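Local atomic coordinates of Exo-1,5-alpha-l-arabinofuranobiosidase (Gibberella zeae, PDB entry 2YDT), a protein that probably hydrolyses alpha-L-arabinofuranosyl linkages, releasing arabinobiose units from the ends of alpha-1,5-linked arabinan chains. Residues K76-N81 / E122-R127. Sequence-based numbering, arbitrary orientation.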
loop_
_atom_site.group_PDB
_atom_site.type_symbol
_atom_site.label_atom_id
_atom_site.label_comp_id
_atom_site.label_asym_id
_atom_site.label_seq_id
_atom_site.Cartn_x
_atom_site.Cartn_y
_atom_site.Cartn_z
ATOM N N LYS A 76 -6.899 -4.706 -16.863
ATOM C CA LYS A 76 -7.764 -3.723 -17.526
ATOM C C LYS A 76 -9.160 -3.659 -16.918
ATOM O O LYS A 76 -9.682 -4.677 -16.410
ATOM C CB LYS A 76 -7.901 -4.042 -19.029
ATOM C CG LYS A 76 -6.599 -4.006 -19.783
ATOM C CD LYS A 76 -6.828 -4.150 -21.287
ATOM C CE LYS A 76 -5.538 -4.196 -22.044
ATOM N NZ LYS A 76 -5.756 -4.386 -23.554
ATOM N N ASP A 77 -9.773 -2.480 -16.988
ATOM C CA ASP A 77 -11.166 -2.294 -16.596
ATOM C C ASP A 77 -12.058 -2.875 -17.735
ATOM O O ASP A 77 -12.107 -2.290 -18.815
ATOM C CB ASP A 77 -11.443 -0.819 -16.434
ATOM C CG ASP A 77 -12.913 -0.488 -16.244
ATOM O OD1 ASP A 77 -13.716 -1.388 -15.908
ATOM O OD2 ASP A 77 -13.208 0.702 -16.405
ATOM N N THR A 78 -12.692 -4.004 -17.451
ATOM C CA THR A 78 -13.601 -4.666 -18.411
ATOM C C THR A 78 -15.049 -4.331 -18.118
ATOM O O THR A 78 -15.944 -4.727 -18.877
ATOM C CB THR A 78 -13.431 -6.159 -18.368
ATOM O OG1 THR A 78 -13.847 -6.662 -17.105
ATOM C CG2 THR A 78 -11.961 -6.586 -18.650
ATOM N N GLN A 79 -15.321 -3.565 -17.056
ATOM C CA GLN A 79 -16.671 -3.331 -16.595
ATOM C C GLN A 79 -17.240 -1.953 -16.883
ATOM O O GLN A 79 -18.431 -1.833 -17.191
ATOM C CB GLN A 79 -16.716 -3.588 -15.083
ATOM C CG GLN A 79 -16.346 -5.014 -14.693
ATOM C CD GLN A 79 -17.250 -6.029 -15.359
ATOM O OE1 GLN A 79 -18.470 -6.053 -15.132
ATOM N NE2 GLN A 79 -16.668 -6.801 -16.265
ATOM N N ASN A 80 -16.435 -0.905 -16.715
ATOM C CA ASN A 80 -16.958 0.464 -16.626
ATOM C C ASN A 80 -16.644 1.379 -17.792
ATOM O O ASN A 80 -17.173 2.475 -17.867
ATOM C CB ASN A 80 -16.443 1.157 -15.316
ATOM C CG ASN A 80 -16.563 0.272 -14.096
ATOM O OD1 ASN A 80 -17.647 -0.276 -13.816
ATOM N ND2 ASN A 80 -15.474 0.158 -13.310
ATOM N N ASN A 81 -15.803 0.920 -18.714
ATOM C CA ASN A 81 -15.242 1.742 -19.768
ATOM C C ASN A 81 -14.618 3.033 -19.213
ATOM O O ASN A 81 -14.751 4.116 -19.785
ATOM C CB ASN A 81 -16.277 2.059 -20.873
ATOM C CG ASN A 81 -15.620 2.413 -22.201
ATOM O OD1 ASN A 81 -14.418 2.229 -22.428
ATOM N ND2 ASN A 81 -16.438 2.907 -23.121
ATOM N N GLU A 122 -12.252 -1.969 -7.016
ATOM C CA GLU A 122 -12.525 -3.235 -7.704
ATOM C C GLU A 122 -11.598 -4.296 -7.201
ATOM O O GLU A 122 -10.510 -3.998 -6.707
ATOM C CB GLU A 122 -12.225 -3.102 -9.215
ATOM C CG GLU A 122 -12.873 -1.909 -9.932
ATOM C CD GLU A 122 -14.338 -2.134 -10.181
ATOM O OE1 GLU A 122 -15.031 -2.502 -9.217
ATOM O OE2 GLU A 122 -14.804 -1.924 -11.329
ATOM N N VAL A 123 -12.007 -5.556 -7.326
ATOM C CA VAL A 123 -11.082 -6.693 -7.222
ATOM C C VAL A 123 -11.068 -7.466 -8.536
ATOM O O VAL A 123 -12.127 -7.851 -9.022
ATOM C CB VAL A 123 -11.400 -7.651 -6.034
ATOM C CG1 VAL A 123 -10.510 -8.895 -6.006
ATOM C CG2 VAL A 123 -11.290 -6.889 -4.729
ATOM N N TYR A 124 -9.867 -7.699 -9.056
ATOM C CA TYR A 124 -9.581 -8.570 -10.211
ATOM C C TYR A 124 -8.723 -9.731 -9.705
ATOM O O TYR A 124 -7.990 -9.616 -8.705
ATOM C CB TYR A 124 -8.820 -7.791 -11.327
ATOM C CG TYR A 124 -9.737 -6.945 -12.166
ATOM C CD1 TYR A 124 -10.274 -5.771 -11.667
ATOM C CD2 TYR A 124 -10.140 -7.356 -13.443
ATOM C CE1 TYR A 124 -11.190 -5.009 -12.432
ATOM C CE2 TYR A 124 -11.011 -6.630 -14.187
ATOM C CZ TYR A 124 -11.550 -5.464 -13.711
ATOM O OH TYR A 124 -12.469 -4.758 -14.481
ATOM N N ALA A 125 -8.800 -10.867 -10.394
ATOM C CA ALA A 125 -8.084 -12.069 -9.977
ATOM C C ALA A 125 -7.411 -12.752 -11.137
ATOM O O ALA A 125 -7.904 -12.685 -12.258
ATOM C CB ALA A 125 -9.032 -13.065 -9.309
ATOM N N SER A 126 -6.247 -13.338 -10.864
ATOM C CA SER A 126 -5.502 -14.157 -11.826
ATOM C C SER A 126 -5.383 -15.575 -11.282
ATOM O O SER A 126 -4.897 -15.784 -10.165
ATOM C CB SER A 126 -4.094 -13.594 -12.120
ATOM O OG SER A 126 -3.382 -14.533 -12.947
ATOM N N ARG A 127 -5.804 -16.542 -12.106
ATOM C CA ARG A 127 -5.752 -17.965 -11.756
ATOM C C ARG A 127 -4.511 -18.639 -12.355
ATOM O O ARG A 127 -4.345 -19.858 -12.224
ATOM C CB ARG A 127 -7.013 -18.671 -12.277
ATOM C CG ARG A 127 -8.309 -18.178 -11.662
ATOM C CD ARG A 127 -9.510 -18.839 -12.310
ATOM N NE ARG A 127 -10.811 -18.526 -11.710
ATOM C CZ ARG A 127 -11.327 -19.144 -10.647
ATOM N NH1 ARG A 127 -10.675 -20.113 -10.042
ATOM N NH2 ARG A 127 -12.521 -18.818 -10.215
HETATM O O HOH W 1 -13.228 -2.446 -13.451
#
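Tyr124 reaches from its strand to the loop 76-81, where the outer part of its ring and its OH meet Lys76 and Thr78. Its CB points at the loop, and CG stands opposite the carbonyl carbon (chi1 -80°), carrying the ring out to the loop. The Lys76 carbonyl oxygen comes up obliquely on the ring, 4.0 Å from CD2 and 3.2 Å from CE2; Thr78 OG1 sits at the edge, near the ring plane. At the tip, OH accepts a fairly straight hydrogen bond from Thr78 N (3.1 Å, 163°) and donates to a water 2.6 Å away that lies in the ring plane. The water donates a hydrogen bond to each of Asp77 OD1 and Glu122 OE2, so it bridges two carboxylates that stand 4.7 Å apart at these oxygens and probably eases their repulsion. In this six-bladed beta-propeller of the sialidase-like type, strand 119-126 is the third strand of the blade 87-142, and the loop follows the last strand of the preceding blade. On one face of the Asp77 carboxylate, the bond from Gln79 N to OD1 closes an Asx turn, and that from Asn80 N extends it to an Asx motif, while OD2 accepts from Trp82 N and Gly83 N. Asn80 ND2 donates a 3.0 Å hydrogen bond to Glu122 OE2 on the anti side, well out of the carboxylate plane, and bonds Ser111 OG as well; Glu122 OE1 is hydrogen-bonded to His138 ND1, and the Tyr124 ring packs edge-to-face with Phe135.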